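Local coordinates for hypothetical protein, similar to alpha-acetolactate decarboxylase (Staphylococcus aureus subsp. aureus, PDB 1XV2) that probably acts as a zinc-dependent alpha-acetolactate decarboxylase, converting alpha-acetolactate to acetoin with release of carbon dioxide, at residues R138-Q146 with D225-A236. Numbering follows the deposited sequence.
Sequences RLIDSARRQ and DYKDVAEEIREA
Ala143 and Ala236 meet methyl to methyl, CB to CB at 3.7 Å, and here the backbones of the two segments come nearest each other. Ile140 completes this tight part. Its CG1 branch is anti to the backbone N (chi1 -175°), which carries CD1 to Ala236 CB at 3.9 Å. Its other branch, CG2, rests against the Glu232 carboxylate. Two salt bridges flank this apolar patch. Arg138 bends at chi3 (68°) and presents its NE edge to Glu232. Both NE and NH2 converge on Glu232 OE1, NH2 at 2.9 Å, and NE makes a further weak bond to OE2. The third nitrogen, NH1, donates to the backbone Asp225 O at 3.1 Å, so one guanidinium joins the helix to the loop before it. A water links Glu232 OE1 to the backbone N of Ile140. The outer side is more open and rests on charge. Exposed Arg144 reaches exposed Glu235 in a side-on pair, NE to OE2 at 2.6 Å and NH2 to OE1 at 3.0 Å. Both bonds are nearly straight and use syn positions, with the two planes only 21° apart. Ile140 CG1 lies under one face of this guanidinium. Apart from this exposed pair, a second water bridges buried Ala236 O and, weakly, Gln146 NE2, which also bonds Glu148. Arg127 NH1 donates to both Gln146 OE1 and Ala236 O. The Gln146 side chain is about 9 Å from the zinc ion bound by His176, His178 and His189. A one-turn helix and its flanking loop residues thus pack on the C-terminal helix, with two arginine-glutamate salt bridges, at the surface of this acetolactate decarboxylase-like fold.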
loop_
_atom_site.group_PDB
_atom_site.type_symbol
_atom_site.label_atom_id
_atom_site.label_comp_id
_atom_site.label_asym_id
_atom_site.label_seq_id
_atom_site.Cartn_x
_atom_site.Cartn_y
_atom_site.Cartn_z
ATOM N N ARG A 138 -18.712 -12.674 -0.860
ATOM C CA ARG A 138 -17.668 -12.088 -1.692
ATOM C C ARG A 138 -18.332 -11.154 -2.705
ATOM O O ARG A 138 -19.351 -11.493 -3.303
ATOM C CB ARG A 138 -16.872 -13.189 -2.395
ATOM C CG ARG A 138 -16.215 -14.168 -1.427
ATOM C CD ARG A 138 -15.301 -15.141 -2.152
ATOM N NE ARG A 138 -14.126 -14.472 -2.702
ATOM C CZ ARG A 138 -13.122 -13.999 -1.970
ATOM N NH1 ARG A 138 -13.137 -14.120 -0.650
ATOM N NH2 ARG A 138 -12.101 -13.396 -2.562
ATOM N N LEU A 139 -17.746 -9.978 -2.886
ATOM C CA LEU A 139 -18.292 -8.967 -3.787
ATOM C C LEU A 139 -18.502 -9.422 -5.231
ATOM O O LEU A 139 -19.288 -8.821 -5.970
ATOM C CB LEU A 139 -17.401 -7.724 -3.761
ATOM C CG LEU A 139 -17.994 -6.463 -4.388
ATOM C CD1 LEU A 139 -19.344 -6.162 -3.752
ATOM C CD2 LEU A 139 -17.041 -5.298 -4.194
ATOM N N ILE A 140 -17.808 -10.481 -5.635
ATOM C CA ILE A 140 -17.936 -10.990 -6.996
ATOM C C ILE A 140 -19.378 -11.410 -7.282
ATOM O O ILE A 140 -19.837 -11.361 -8.428
ATOM C CB ILE A 140 -16.997 -12.200 -7.230
ATOM C CG1 ILE A 140 -17.058 -12.638 -8.694
ATOM C CG2 ILE A 140 -17.384 -13.352 -6.312
ATOM C CD1 ILE A 140 -16.618 -11.567 -9.674
ATOM N N ASP A 141 -20.090 -11.810 -6.233
ATOM C CA ASP A 141 -21.475 -12.247 -6.373
ATOM C C ASP A 141 -22.378 -11.081 -6.751
ATOM O O ASP A 141 -23.373 -11.259 -7.447
ATOM C CB ASP A 141 -21.981 -12.885 -5.073
ATOM C CG ASP A 141 -21.168 -14.102 -4.663
ATOM O OD1 ASP A 141 -20.850 -14.933 -5.540
ATOM O OD2 ASP A 141 -20.857 -14.232 -3.459
ATOM N N SER A 142 -22.029 -9.889 -6.283
ATOM C CA SER A 142 -22.815 -8.703 -6.592
ATOM C C SER A 142 -22.566 -8.300 -8.036
ATOM O O SER A 142 -23.506 -8.027 -8.788
ATOM C CB SER A 142 -22.435 -7.556 -5.661
ATOM O OG SER A 142 -22.742 -7.885 -4.318
ATOM N N ALA A 143 -21.294 -8.285 -8.422
ATOM C CA ALA A 143 -20.906 -7.911 -9.774
ATOM C C ALA A 143 -21.557 -8.796 -10.838
ATOM O O ALA A 143 -21.886 -8.327 -11.926
ATOM C CB ALA A 143 -19.388 -7.966 -9.907
ATOM N N ARG A 144 -21.749 -10.070 -10.521
ATOM C CA ARG A 144 -22.347 -11.004 -11.470
ATOM C C ARG A 144 -23.850 -10.828 -11.675
ATOM O O ARG A 144 -24.446 -11.496 -12.521
ATOM C CB ARG A 144 -22.035 -12.440 -11.050
ATOM C CG ARG A 144 -20.589 -12.833 -11.305
ATOM C CD ARG A 144 -20.231 -14.154 -10.652
ATOM N NE ARG A 144 -18.863 -14.550 -10.973
ATOM C CZ ARG A 144 -18.194 -15.509 -10.340
ATOM N NH1 ARG A 144 -18.766 -16.175 -9.346
ATOM N NH2 ARG A 144 -16.951 -15.799 -10.701
ATOM N N ARG A 145 -24.460 -9.933 -10.905
ATOM C CA ARG A 145 -25.890 -9.666 -11.030
ATOM C C ARG A 145 -26.111 -8.160 -11.109
ATOM O O ARG A 145 -27.227 -7.671 -10.943
ATOM C CB ARG A 145 -26.654 -10.249 -9.835
ATOM C CG ARG A 145 -26.339 -9.601 -8.490
ATOM C CD ARG A 145 -27.014 -10.358 -7.346
ATOM N NE ARG A 145 -26.704 -9.793 -6.033
ATOM C CZ ARG A 145 -27.313 -8.739 -5.498
ATOM N NH1 ARG A 145 -28.286 -8.116 -6.154
ATOM N NH2 ARG A 145 -26.942 -8.300 -4.301
ATOM N N GLN A 146 -25.029 -7.434 -11.374
ATOM C CA GLN A 146 -25.071 -5.981 -11.468
ATOM C C GLN A 146 -25.844 -5.472 -12.671
ATOM O O GLN A 146 -25.837 -6.084 -13.741
ATOM C CB GLN A 146 -23.655 -5.412 -11.565
ATOM C CG GLN A 146 -22.930 -5.835 -12.841
ATOM C CD GLN A 146 -21.502 -5.338 -12.905
ATOM O OE1 GLN A 146 -20.831 -5.219 -11.885
ATOM N NE2 GLN A 146 -21.022 -5.064 -14.111
ATOM N N ASP A 225 -9.932 -14.216 3.476
ATOM C CA ASP A 225 -9.491 -15.159 2.451
ATOM C C ASP A 225 -9.354 -14.415 1.128
ATOM O O ASP A 225 -10.343 -13.951 0.562
ATOM C CB ASP A 225 -10.499 -16.303 2.298
ATOM C CG ASP A 225 -10.169 -17.219 1.129
ATOM O OD1 ASP A 225 -9.002 -17.652 1.013
ATOM O OD2 ASP A 225 -11.082 -17.514 0.327
ATOM N N TYR A 226 -8.122 -14.308 0.640
ATOM C CA TYR A 226 -7.853 -13.603 -0.607
ATOM C C TYR A 226 -7.703 -14.545 -1.793
ATOM O O TYR A 226 -7.301 -14.133 -2.878
ATOM C CB TYR A 226 -6.595 -12.751 -0.450
ATOM C CG TYR A 226 -6.766 -11.590 0.509
ATOM C CD1 TYR A 226 -7.558 -10.492 0.174
ATOM C CD2 TYR A 226 -6.136 -11.591 1.750
ATOM C CE1 TYR A 226 -7.715 -9.419 1.055
ATOM C CE2 TYR A 226 -6.286 -10.527 2.636
ATOM C CZ TYR A 226 -7.074 -9.445 2.283
ATOM O OH TYR A 226 -7.219 -8.397 3.162
ATOM N N LYS A 227 -8.041 -15.811 -1.577
ATOM C CA LYS A 227 -7.956 -16.820 -2.622
ATOM C C LYS A 227 -8.710 -16.345 -3.864
ATOM O O LYS A 227 -9.887 -15.998 -3.789
ATOM C CB LYS A 227 -8.548 -18.137 -2.112
ATOM C CG LYS A 227 -8.421 -19.314 -3.065
ATOM C CD LYS A 227 -8.939 -20.594 -2.414
ATOM C CE LYS A 227 -8.878 -21.782 -3.368
ATOM N NZ LYS A 227 -9.770 -21.604 -4.552
ATOM N N ASP A 228 -8.012 -16.319 -4.995
ATOM C CA ASP A 228 -8.586 -15.899 -6.274
ATOM C C ASP A 228 -9.019 -14.437 -6.347
ATOM O O ASP A 228 -9.680 -14.040 -7.309
ATOM C CB ASP A 228 -9.790 -16.774 -6.638
ATOM C CG ASP A 228 -9.427 -18.236 -6.793
ATOM O OD1 ASP A 228 -8.406 -18.531 -7.449
ATOM O OD2 ASP A 228 -10.174 -19.087 -6.266
ATOM N N VAL A 229 -8.650 -13.633 -5.353
ATOM C CA VAL A 229 -9.053 -12.231 -5.362
ATOM C C VAL A 229 -8.570 -11.493 -6.611
ATOM O O VAL A 229 -9.286 -10.653 -7.150
ATOM C CB VAL A 229 -8.556 -11.479 -4.098
ATOM C CG1 VAL A 229 -7.047 -11.329 -4.129
ATOM C CG2 VAL A 229 -9.239 -10.120 -4.007
ATOM N N ALA A 230 -7.368 -11.813 -7.081
ATOM C CA ALA A 230 -6.832 -11.157 -8.270
ATOM C C ALA A 230 -7.685 -11.448 -9.501
ATOM O O ALA A 230 -7.955 -10.555 -10.302
ATOM C CB ALA A 230 -5.397 -11.599 -8.514
ATOM N N GLU A 231 -8.110 -12.700 -9.649
ATOM C CA GLU A 231 -8.934 -13.096 -10.785
ATOM C C GLU A 231 -10.338 -12.505 -10.692
ATOM O O GLU A 231 -10.928 -12.126 -11.703
ATOM C CB GLU A 231 -9.039 -14.623 -10.870
ATOM C CG GLU A 231 -7.737 -15.350 -11.200
ATOM C CD GLU A 231 -6.689 -15.224 -10.106
ATOM O OE1 GLU A 231 -6.994 -15.562 -8.942
ATOM O OE2 GLU A 231 -5.554 -14.795 -10.413
ATOM N N GLU A 232 -10.874 -12.433 -9.479
ATOM C CA GLU A 232 -12.211 -11.891 -9.281
ATOM C C GLU A 232 -12.256 -10.397 -9.598
ATOM O O GLU A 232 -13.222 -9.911 -10.188
ATOM C CB GLU A 232 -12.680 -12.134 -7.843
ATOM C CG GLU A 232 -12.638 -13.595 -7.413
ATOM C CD GLU A 232 -13.413 -13.856 -6.132
ATOM O OE1 GLU A 232 -13.281 -13.062 -5.177
ATOM O OE2 GLU A 232 -14.148 -14.864 -6.080
ATOM N N ILE A 233 -11.209 -9.675 -9.208
ATOM C CA ILE A 233 -11.136 -8.242 -9.460
ATOM C C ILE A 233 -11.177 -7.954 -10.959
ATOM O O ILE A 233 -11.762 -6.961 -11.397
ATOM C CB ILE A 233 -9.845 -7.633 -8.866
ATOM C CG1 ILE A 233 -9.914 -7.649 -7.337
ATOM C CG2 ILE A 233 -9.657 -6.204 -9.371
ATOM C CD1 ILE A 233 -8.640 -7.173 -6.657
ATOM N N ARG A 234 -10.558 -8.831 -11.743
ATOM C CA ARG A 234 -10.518 -8.670 -13.193
ATOM C C ARG A 234 -11.865 -8.989 -13.845
ATOM O O ARG A 234 -12.184 -8.465 -14.910
ATOM C CB ARG A 234 -9.413 -9.557 -13.777
ATOM C CG ARG A 234 -8.015 -9.123 -13.340
ATOM C CD ARG A 234 -7.007 -10.256 -13.430
ATOM N NE ARG A 234 -5.703 -9.852 -12.904
ATOM C CZ ARG A 234 -4.694 -10.688 -12.677
ATOM N NH1 ARG A 234 -4.831 -11.986 -12.924
ATOM N NH2 ARG A 234 -3.545 -10.226 -12.198
ATOM N N GLU A 235 -12.657 -9.838 -13.198
ATOM C CA GLU A 235 -13.965 -10.198 -13.729
ATOM C C GLU A 235 -15.018 -9.182 -13.297
ATOM O O GLU A 235 -15.910 -8.824 -14.069
ATOM C CB GLU A 235 -14.387 -11.583 -13.227
ATOM C CG GLU A 235 -15.702 -12.078 -13.826
ATOM C CD GLU A 235 -16.275 -13.282 -13.096
ATOM O OE1 GLU A 235 -15.510 -14.222 -12.795
ATOM O OE2 GLU A 235 -17.498 -13.294 -12.833
ATOM N N ALA A 236 -14.895 -8.714 -12.059
ATOM C CA ALA A 236 -15.841 -7.769 -11.476
ATOM C C ALA A 236 -15.773 -6.325 -11.968
ATOM O O ALA A 236 -16.802 -5.723 -12.270
ATOM C CB ALA A 236 -15.707 -7.793 -9.958
HETATM O O HOH W 1 -15.256 -11.239 -4.744
HETATM O O HOH W 2 -17.973 -6.017 -14.529
#